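Local coordinates for protein acetylene hydratase Ahy (Pelobacter acetylenicus, PDB 2E7Z) that catalyses the hydration of acetylene to acetaldehyde with a tungsten bis(molybdopterin guanine dinucleotide) cofactor and a [4Fe-4S] cluster, at residues Ser106-Asn111 against Leu412-Leu417. Residues are numbered along the deposited sequence; the frame is centred on the assembly and turned at random.
With MGD (2-amino-5,6-dimercapto-7-methyl-3,7,8a,9-tetrahydro-8-oxa-1,3,9,10-tetraaza-anthracen-4-one guanosine dinucleotide), chain E.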
# COMPACT_ATOMS: atom_id res chain seq x y z
N SER A 106 -0.81 13.85 -0.35
CA SER A 106 -1.10 12.42 -0.39
C SER A 106 -0.72 11.97 -1.78
O SER A 106 -1.36 12.41 -2.77
CB SER A 106 -2.58 12.18 -0.06
OG SER A 106 -2.95 10.83 -0.22
N GLN A 107 0.29 11.12 -1.91
CA GLN A 107 0.80 10.71 -3.22
C GLN A 107 0.91 9.21 -3.30
O GLN A 107 1.49 8.59 -2.39
CB GLN A 107 2.21 11.29 -3.42
CG GLN A 107 2.90 10.89 -4.71
CD GLN A 107 4.40 10.97 -4.64
OE1 GLN A 107 4.97 11.01 -3.54
NE2 GLN A 107 5.06 10.95 -5.77
N THR A 108 0.39 8.61 -4.37
CA THR A 108 0.67 7.21 -4.62
C THR A 108 1.62 7.12 -5.81
O THR A 108 1.18 7.16 -6.98
CB THR A 108 -0.61 6.42 -4.91
OG1 THR A 108 -1.47 6.54 -3.77
CG2 THR A 108 -0.28 4.96 -5.17
N GLU A 109 2.92 7.01 -5.54
CA GLU A 109 3.87 7.08 -6.62
C GLU A 109 3.83 5.83 -7.50
O GLU A 109 4.17 5.93 -8.69
CB GLU A 109 5.29 7.38 -6.11
CG GLU A 109 6.36 7.44 -7.20
CD GLU A 109 6.07 8.42 -8.33
OE1 GLU A 109 5.09 9.21 -8.25
OE2 GLU A 109 6.84 8.38 -9.31
N ILE A 110 3.43 4.66 -6.97
CA ILE A 110 3.43 3.49 -7.86
C ILE A 110 2.44 3.64 -9.01
O ILE A 110 2.59 2.97 -10.03
CB ILE A 110 3.21 2.17 -7.07
CG1 ILE A 110 3.88 0.97 -7.76
CG2 ILE A 110 1.74 1.92 -6.76
CD1 ILE A 110 5.43 1.02 -7.80
N ASN A 111 1.44 4.50 -8.83
CA ASN A 111 0.49 4.71 -9.89
C ASN A 111 0.99 5.60 -11.02
O ASN A 111 0.32 5.73 -12.04
CB ASN A 111 -0.84 5.29 -9.37
CG ASN A 111 -1.61 4.34 -8.48
OD1 ASN A 111 -1.38 3.13 -8.49
ND2 ASN A 111 -2.52 4.88 -7.69
N LEU A 412 -1.91 13.36 -5.41
CA LEU A 412 -1.18 12.96 -6.61
C LEU A 412 -1.43 11.49 -6.84
O LEU A 412 -0.93 10.64 -6.12
CB LEU A 412 0.33 13.24 -6.49
CG LEU A 412 0.71 14.65 -6.03
CD1 LEU A 412 2.22 14.79 -5.77
CD2 LEU A 412 0.21 15.68 -7.00
N ALA A 413 -2.28 11.19 -7.84
CA ALA A 413 -2.77 9.84 -8.12
C ALA A 413 -3.27 9.17 -6.85
O ALA A 413 -2.97 8.02 -6.56
CB ALA A 413 -1.73 8.99 -8.84
N SER A 414 -4.08 9.92 -6.10
CA SER A 414 -4.58 9.47 -4.81
C SER A 414 -5.97 10.02 -4.56
O SER A 414 -6.16 11.24 -4.47
CB SER A 414 -3.59 9.92 -3.70
OG SER A 414 -4.13 9.70 -2.40
N ASN A 415 -6.95 9.11 -4.50
CA ASN A 415 -8.31 9.51 -4.17
C ASN A 415 -8.40 9.53 -2.64
O ASN A 415 -9.04 8.72 -2.00
CB ASN A 415 -9.28 8.51 -4.80
CG ASN A 415 -10.73 8.84 -4.55
OD1 ASN A 415 -11.09 9.96 -4.20
ND2 ASN A 415 -11.58 7.85 -4.81
N ALA A 416 -7.70 10.52 -2.09
CA ALA A 416 -7.43 10.63 -0.66
C ALA A 416 -8.66 10.63 0.23
O ALA A 416 -8.65 10.05 1.31
CB ALA A 416 -6.54 11.86 -0.37
N LEU A 417 -9.75 11.25 -0.23
CA LEU A 417 -10.98 11.22 0.55
C LEU A 417 -11.33 9.79 0.97
O LEU A 417 -11.84 9.57 2.07
CB LEU A 417 -12.14 11.84 -0.27
CG LEU A 417 -13.49 11.75 0.41
CD1 LEU A 417 -13.57 12.60 1.67
CD2 LEU A 417 -14.56 12.18 -0.61
PB MGD E . -7.04 5.11 -4.90
O1B MGD E . -7.39 5.62 -3.52
O2B MGD E . -8.07 4.42 -5.72
O3B MGD E . -5.79 4.12 -4.86
O3A MGD E . -4.33 3.67 -2.87
PA MGD E . -4.28 4.31 -4.34
O1A MGD E . -3.44 3.50 -5.28
O2A MGD E . -3.97 5.76 -4.13
O5' MGD E . -6.50 6.40 -5.71
C5' MGD E . -5.72 6.20 -6.88
C4' MGD E . -6.02 7.37 -7.80
O4' MGD E . -5.03 7.36 -8.84
C3' MGD E . -7.34 7.24 -8.55
O3' MGD E . -8.14 8.41 -8.29
C2' MGD E . -6.99 7.11 -10.04
O2' MGD E . -7.90 7.73 -10.97
C1' MGD E . -5.64 7.79 -10.07
N9 MGD E . -4.71 7.34 -11.12
C8 MGD E . -4.51 6.08 -11.56
N7 MGD E . -3.50 6.04 -12.45
C5 MGD E . -2.99 7.29 -12.52
C6 MGD E . -1.93 7.96 -13.24
O6 MGD E . -1.18 7.34 -14.02
N1 MGD E . -1.77 9.27 -12.98
C2 MGD E . -2.56 10.00 -12.20
N2 MGD E . -2.28 11.33 -12.03
N3 MGD E . -3.56 9.45 -11.52
C4 MGD E . -3.79 8.13 -11.64
C10 MGD E . -4.14 2.25 -2.75
C11 MGD E . -3.86 1.97 -1.29
O11 MGD E . -5.08 2.26 -0.61
C12 MGD E . -3.47 0.52 -1.11
S12 MGD E . -2.19 -0.09 -2.05
C13 MGD E . -4.08 -0.24 -0.18
S13 MGD E . -3.75 -1.91 -0.03
C14 MGD E . -5.10 0.29 0.78
N15 MGD E . -6.43 -0.20 0.49
C16 MGD E . -7.41 0.35 1.27
C17 MGD E . -8.63 -0.35 1.69
O17 MGD E . -8.83 -1.54 1.35
N18 MGD E . -9.50 0.32 2.46
C19 MGD E . -9.31 1.61 2.86
N19 MGD E . -10.23 2.23 3.62
N20 MGD E . -8.23 2.31 2.49
C21 MGD E . -7.28 1.74 1.73
N22 MGD E . -6.20 2.45 1.40
C23 MGD E . -5.06 1.83 0.75
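Ser106 and Ser414 meet hydroxyl to hydroxyl where two neighbouring parallel strands, 103-107 and 408-412, run out into loops that bind one molybdopterin guanine dinucleotide (MGD). Cofactor loops at the carboxyl ends of parallel strands are characteristic of Rossmann-like dinucleotide sites. Two backbone bonds join the strand ends: Leu412 N gives to Ser106 O, and Thr108 N gives to Leu412 O at 3.0 Å. On one face of the sheet, the side chains of Gln107 and Leu412 cross at a slant, with Gln107 CG against Leu412 CB at 3.9 Å. The amide of Gln107 reaches on to Trp131, Glu115 and Glu491.

The serine pair is short, 2.7 Å between Ser106 OG and Ser414 OG. Both hydroxyls stand trans to their own backbone N (chi1 174° and 170°), which turns them toward each other. Ser106 OG also bonds Tyr420 OH, and the methyl of Ala416 packs beside it.

Past the strands, the side chains turn to the pyrophosphate. Thr108 OG1 donates to MGD O2A at 2.6 Å. OG1 stands beside the backbone N, and from there it reaches O2A, while CG2 lies near O1A of the same phosphate. A valine in its place would probably leave O2A without this hydroxyl donor and put a methyl against the phosphate. Asn111 CB rests on Ala413 CB, and that methyl in turn touches the guanine at N3 and C4. Asn415 N gives to MGD O5', so both loops hold the linker. The ND2 of Asn111 serves two acceptors. It donates to MGD O1A at 2.9 Å, with 153° at the hydrogen. A second, weak bond runs from the same Asn111 ND2 to Ala413 O, at 3.4 Å.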